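Local structure of glutathione s-transferase S2 (Nilaparvata lugens, 5H5L) at residues E84-N96 and L144-F156. The protein probably conjugates glutathione to electrophilic substrates as a sigma-class glutathione transferase, and acts as a glutathione-requiring prostaglandin D synthase. Sequence-based numbering, arbitrary orientation.
Sequences EDLMIDTMIDTFN and LANGKLSWGDIYF
The carbonyl oxygen of E84 is gripped by two donors on opposite faces of its plane: I88 N, in the helical bond, and the amide ND2 of N146 at 2.9 Å. The N146 bond is nearly straight (172°) but comes from above the carbonyl plane, tying the turn 145-148 to helix 82-106. The E84 side chain, extended beyond CG, carries OE1 out to K148 NZ, met at 2.8 Å on the syn side; S80 N is a second donor to that oxygen. E84 CG lies 3.5 Å from N146 OD1, with the carboxylate plane roughly parallel to the amide. Cutting E84 back to an alanine would probably leave K148 NZ without its carboxylate and uncover the N146 amide where CG packs.

Further along, I88 sets CG1 against A145 CB and CG2 against the rim of the W151 indole. A water accepts from W151 NE1 (2.9 Å) and donates to D85 OD1 and D89 OD1; D85 is paired with K73, D89 with R69 of its own chain and R69 of the second subunit. I92 is a knob among G152, W151, Y155 and F156, its CD1 3.4 Å from G152 O; a CB on G152 would lie only 3.1 Å from I88 CG2, consistent with glycine letting segments 84-96 and 151-156, inclined by 14°, pack at 9.7 Å between axes. F95 CG, anti to the backbone N, carries the ring toward F156, whose edge meets its face in a T-shaped pair, centroids 5.0 Å apart. Y155 OH is hydrogen-bonded to S64 OG, of a glutathione-binding residue, and to R99 NH2. Polar clasps at one end and apolar interlocking beyond thus join two helices of the all-helical GST domain, placing Y155 beside bound glutathione.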
loop_
_atom_site.group_PDB
_atom_site.type_symbol
_atom_site.label_atom_id
_atom_site.label_comp_id
_atom_site.label_asym_id
_atom_site.label_seq_id
_atom_site.Cartn_x
_atom_site.Cartn_y
_atom_site.Cartn_z
ATOM N N GLU B 84 6.015 -6.492 15.127
ATOM C CA GLU B 84 5.997 -7.628 14.218
ATOM C C GLU B 84 5.100 -7.352 13.016
ATOM O O GLU B 84 5.463 -7.690 11.881
ATOM C CB GLU B 84 5.564 -8.901 14.954
ATOM C CG GLU B 84 6.656 -9.445 15.819
ATOM C CD GLU B 84 6.409 -10.864 16.248
ATOM O OE1 GLU B 84 5.315 -11.409 15.969
ATOM O OE2 GLU B 84 7.343 -11.425 16.851
ATOM N N ASP B 85 3.942 -6.708 13.227
ATOM C CA ASP B 85 3.127 -6.325 12.070
ATOM C C ASP B 85 3.838 -5.299 11.195
ATOM O O ASP B 85 3.700 -5.321 9.970
ATOM C CB ASP B 85 1.768 -5.775 12.510
ATOM C CG ASP B 85 0.782 -6.881 12.846
ATOM O OD1 ASP B 85 0.741 -7.902 12.124
ATOM O OD2 ASP B 85 0.047 -6.730 13.831
ATOM N N LEU B 86 4.573 -4.365 11.804
ATOM C CA LEU B 86 5.342 -3.418 11.006
ATOM C C LEU B 86 6.338 -4.152 10.110
ATOM O O LEU B 86 6.535 -3.784 8.952
ATOM C CB LEU B 86 6.079 -2.431 11.890
ATOM C CG LEU B 86 6.919 -1.354 11.207
ATOM C CD1 LEU B 86 6.094 -0.481 10.269
ATOM C CD2 LEU B 86 7.615 -0.484 12.273
ATOM N N MET B 87 6.973 -5.189 10.629
ATOM C CA MET B 87 7.945 -5.931 9.842
ATOM C C MET B 87 7.306 -6.634 8.654
ATOM O O MET B 87 7.938 -6.776 7.600
ATOM C CB MET B 87 8.669 -6.931 10.741
ATOM C CG MET B 87 9.502 -6.266 11.854
ATOM S SD MET B 87 10.844 -5.241 11.252
ATOM C CE MET B 87 10.096 -3.610 11.285
ATOM N N ILE B 88 6.061 -7.043 8.779
ATOM C CA ILE B 88 5.340 -7.622 7.650
ATOM C C ILE B 88 4.930 -6.526 6.662
ATOM O O ILE B 88 5.170 -6.631 5.454
ATOM C CB ILE B 88 4.095 -8.378 8.143
ATOM C CG1 ILE B 88 4.429 -9.560 9.072
ATOM C CG2 ILE B 88 3.296 -8.900 6.952
ATOM C CD1 ILE B 88 3.162 -10.028 9.849
ATOM N N ASP B 89 4.267 -5.478 7.183
ATOM C CA ASP B 89 3.691 -4.401 6.377
ATOM C C ASP B 89 4.747 -3.698 5.548
ATOM O O ASP B 89 4.515 -3.410 4.367
ATOM C CB ASP B 89 2.990 -3.370 7.278
ATOM C CG ASP B 89 1.706 -3.887 7.915
ATOM O OD1 ASP B 89 1.217 -4.980 7.565
ATOM O OD2 ASP B 89 1.206 -3.192 8.821
ATOM N N THR B 90 5.913 -3.385 6.150
ATOM C CA THR B 90 6.941 -2.660 5.403
ATOM C C THR B 90 7.434 -3.469 4.206
ATOM O O THR B 90 7.625 -2.912 3.119
ATOM C CB THR B 90 8.118 -2.245 6.308
ATOM O OG1 THR B 90 8.984 -1.387 5.555
ATOM C CG2 THR B 90 8.909 -3.408 6.752
ATOM N N MET B 91 7.614 -4.778 4.367
ATOM C CA MET B 91 8.065 -5.613 3.256
ATOM C C MET B 91 7.031 -5.693 2.138
ATOM O O MET B 91 7.379 -5.657 0.942
ATOM C CB MET B 91 8.399 -7.020 3.755
ATOM C CG MET B 91 9.657 -7.103 4.634
ATOM S SD MET B 91 11.112 -6.293 3.928
ATOM C CE MET B 91 11.307 -7.341 2.526
ATOM N N ILE B 92 5.750 -5.774 2.480
ATOM C CA ILE B 92 4.756 -5.868 1.413
ATOM C C ILE B 92 4.578 -4.531 0.706
ATOM O O ILE B 92 4.334 -4.492 -0.506
ATOM C CB ILE B 92 3.426 -6.415 1.977
ATOM C CG1 ILE B 92 3.617 -7.891 2.369
ATOM C CG2 ILE B 92 2.319 -6.249 0.981
ATOM C CD1 ILE B 92 4.066 -8.792 1.205
ATOM N N ASP B 93 4.657 -3.414 1.438
ATOM C CA ASP B 93 4.574 -2.133 0.769
ATOM C C ASP B 93 5.765 -1.959 -0.179
ATOM O O ASP B 93 5.625 -1.431 -1.280
ATOM C CB ASP B 93 4.521 -0.986 1.783
ATOM C CG ASP B 93 3.077 -0.716 2.330
ATOM O OD1 ASP B 93 2.123 -1.400 1.947
ATOM O OD2 ASP B 93 2.916 0.217 3.140
ATOM N N THR B 94 6.937 -2.437 0.226
ATOM C CA THR B 94 8.096 -2.382 -0.648
ATOM C C THR B 94 7.897 -3.275 -1.865
ATOM O O THR B 94 8.199 -2.870 -2.990
ATOM C CB THR B 94 9.338 -2.765 0.157
ATOM O OG1 THR B 94 9.552 -1.722 1.117
ATOM C CG2 THR B 94 10.562 -2.884 -0.722
ATOM N N PHE B 95 7.387 -4.490 -1.663
ATOM C CA PHE B 95 7.043 -5.358 -2.780
ATOM C C PHE B 95 6.054 -4.664 -3.714
ATOM O O PHE B 95 6.150 -4.775 -4.940
ATOM C CB PHE B 95 6.453 -6.669 -2.261
ATOM C CG PHE B 95 6.029 -7.609 -3.327
ATOM C CD1 PHE B 95 6.946 -8.130 -4.207
ATOM C CD2 PHE B 95 4.709 -8.013 -3.423
ATOM C CE1 PHE B 95 6.556 -8.999 -5.171
ATOM C CE2 PHE B 95 4.302 -8.905 -4.411
ATOM C CZ PHE B 95 5.213 -9.403 -5.271
ATOM N N ASN B 96 5.105 -3.919 -3.153
ATOM C CA ASN B 96 4.127 -3.270 -4.027
ATOM C C ASN B 96 4.766 -2.116 -4.797
ATOM O O ASN B 96 4.400 -1.889 -5.947
ATOM C CB ASN B 96 2.914 -2.812 -3.227
ATOM C CG ASN B 96 2.004 -3.993 -2.811
ATOM O OD1 ASN B 96 1.997 -5.047 -3.440
ATOM N ND2 ASN B 96 1.256 -3.807 -1.757
ATOM N N LEU B 144 9.536 -13.710 4.986
ATOM C CA LEU B 144 9.604 -12.278 4.760
ATOM C C LEU B 144 9.799 -11.522 6.055
ATOM O O LEU B 144 10.461 -10.480 6.055
ATOM C CB LEU B 144 8.344 -11.756 4.066
ATOM C CG LEU B 144 8.245 -11.759 2.553
ATOM C CD1 LEU B 144 6.931 -11.028 2.197
ATOM C CD2 LEU B 144 9.452 -11.132 1.825
ATOM N N ALA B 145 9.257 -12.022 7.167
ATOM C CA ALA B 145 9.265 -11.228 8.377
ATOM C C ALA B 145 9.202 -12.106 9.613
ATOM O O ALA B 145 8.505 -13.124 9.619
ATOM C CB ALA B 145 8.084 -10.265 8.397
ATOM N N ASN B 146 9.936 -11.688 10.655
ATOM C CA ASN B 146 9.793 -12.198 12.023
ATOM C C ASN B 146 10.136 -13.689 12.152
ATOM O O ASN B 146 9.741 -14.346 13.123
ATOM C CB ASN B 146 8.379 -11.968 12.557
ATOM C CG ASN B 146 7.927 -10.520 12.456
ATOM O OD1 ASN B 146 8.617 -9.600 12.904
ATOM N ND2 ASN B 146 6.739 -10.319 11.898
ATOM N N GLY B 147 10.844 -14.264 11.193
ATOM C CA GLY B 147 11.170 -15.670 11.291
ATOM C C GLY B 147 9.983 -16.599 11.329
ATOM O O GLY B 147 10.109 -17.715 11.816
ATOM N N LYS B 148 8.821 -16.182 10.827
ATOM C CA LYS B 148 7.672 -17.084 10.809
ATOM C C LYS B 148 6.730 -16.714 9.669
ATOM O O LYS B 148 6.738 -15.584 9.166
ATOM C CB LYS B 148 6.913 -17.082 12.152
ATOM C CG LYS B 148 6.380 -15.728 12.603
ATOM C CD LYS B 148 5.845 -15.740 14.064
ATOM C CE LYS B 148 5.356 -14.362 14.479
ATOM N NZ LYS B 148 4.981 -14.155 15.910
ATOM N N LEU B 149 5.924 -17.700 9.273
ATOM C CA LEU B 149 4.978 -17.548 8.174
ATOM C C LEU B 149 4.004 -16.396 8.440
ATOM O O LEU B 149 3.438 -16.283 9.530
ATOM C CB LEU B 149 4.191 -18.837 7.973
ATOM C CG LEU B 149 3.241 -18.831 6.763
ATOM C CD1 LEU B 149 4.021 -18.950 5.467
ATOM C CD2 LEU B 149 2.241 -19.931 6.845
ATOM N N SER B 150 3.808 -15.548 7.440
ATOM C CA SER B 150 2.853 -14.460 7.545
ATOM C C SER B 150 1.974 -14.390 6.304
ATOM O O SER B 150 2.245 -15.029 5.284
ATOM C CB SER B 150 3.569 -13.120 7.762
ATOM O OG SER B 150 4.238 -12.652 6.596
ATOM N N TRP B 151 0.895 -13.579 6.399
ATOM C CA TRP B 151 0.095 -13.270 5.216
ATOM C C TRP B 151 0.962 -12.613 4.162
ATOM O O TRP B 151 0.706 -12.749 2.964
ATOM C CB TRP B 151 -1.105 -12.353 5.587
ATOM C CG TRP B 151 -0.685 -10.973 6.006
ATOM C CD1 TRP B 151 -0.418 -10.547 7.287
ATOM C CD2 TRP B 151 -0.475 -9.845 5.160
ATOM N NE1 TRP B 151 -0.066 -9.233 7.282
ATOM C CE2 TRP B 151 -0.091 -8.779 5.988
ATOM C CE3 TRP B 151 -0.565 -9.632 3.774
ATOM C CZ2 TRP B 151 0.198 -7.528 5.493
ATOM C CZ3 TRP B 151 -0.274 -8.392 3.277
ATOM C CH2 TRP B 151 0.117 -7.348 4.123
ATOM N N GLY B 152 2.009 -11.919 4.590
ATOM C CA GLY B 152 2.924 -11.338 3.645
ATOM C C GLY B 152 3.586 -12.372 2.740
ATOM O O GLY B 152 3.724 -12.157 1.532
ATOM N N ASP B 153 4.030 -13.487 3.318
ATOM C CA ASP B 153 4.613 -14.558 2.497
ATOM C C ASP B 153 3.625 -15.040 1.441
ATOM O O ASP B 153 3.984 -15.273 0.279
ATOM C CB ASP B 153 5.032 -15.734 3.394
ATOM C CG ASP B 153 6.052 -15.343 4.444
ATOM O OD1 ASP B 153 7.088 -14.750 4.072
ATOM O OD2 ASP B 153 5.799 -15.588 5.650
ATOM N N ILE B 154 2.371 -15.197 1.827
ATOM C CA ILE B 154 1.366 -15.695 0.912
ATOM C C ILE B 154 1.070 -14.684 -0.178
ATOM O O ILE B 154 0.952 -15.042 -1.344
ATOM C CB ILE B 154 0.143 -16.094 1.745
ATOM C CG1 ILE B 154 0.538 -17.343 2.565
ATOM C CG2 ILE B 154 -1.046 -16.404 0.866
ATOM C CD1 ILE B 154 -0.460 -17.747 3.615
ATOM N N TYR B 155 0.984 -13.407 0.176
ATOM C CA TYR B 155 0.776 -12.375 -0.828
ATOM C C TYR B 155 1.944 -12.337 -1.807
ATOM O O TYR B 155 1.755 -12.314 -3.024
ATOM C CB TYR B 155 0.596 -11.041 -0.097
ATOM C CG TYR B 155 0.162 -9.871 -0.931
ATOM C CD1 TYR B 155 -1.184 -9.522 -1.016
ATOM C CD2 TYR B 155 1.095 -9.067 -1.582
ATOM C CE1 TYR B 155 -1.596 -8.417 -1.743
ATOM C CE2 TYR B 155 0.688 -7.974 -2.318
ATOM C CZ TYR B 155 -0.671 -7.659 -2.387
ATOM O OH TYR B 155 -1.071 -6.576 -3.122
ATOM N N PHE B 156 3.162 -12.350 -1.274
ATOM C CA PHE B 156 4.389 -12.254 -2.072
ATOM C C PHE B 156 4.485 -13.405 -3.083
ATOM O O PHE B 156 4.642 -13.183 -4.297
ATOM C CB PHE B 156 5.543 -12.234 -1.066
ATOM C CG PHE B 156 6.936 -12.163 -1.639
ATOM C CD1 PHE B 156 7.366 -11.075 -2.372
ATOM C CD2 PHE B 156 7.858 -13.138 -1.318
ATOM C CE1 PHE B 156 8.700 -11.015 -2.842
ATOM C CE2 PHE B 156 9.154 -13.059 -1.765
ATOM C CZ PHE B 156 9.569 -12.014 -2.518
HETATM O O HOH W 1 0.428 -7.250 9.374
#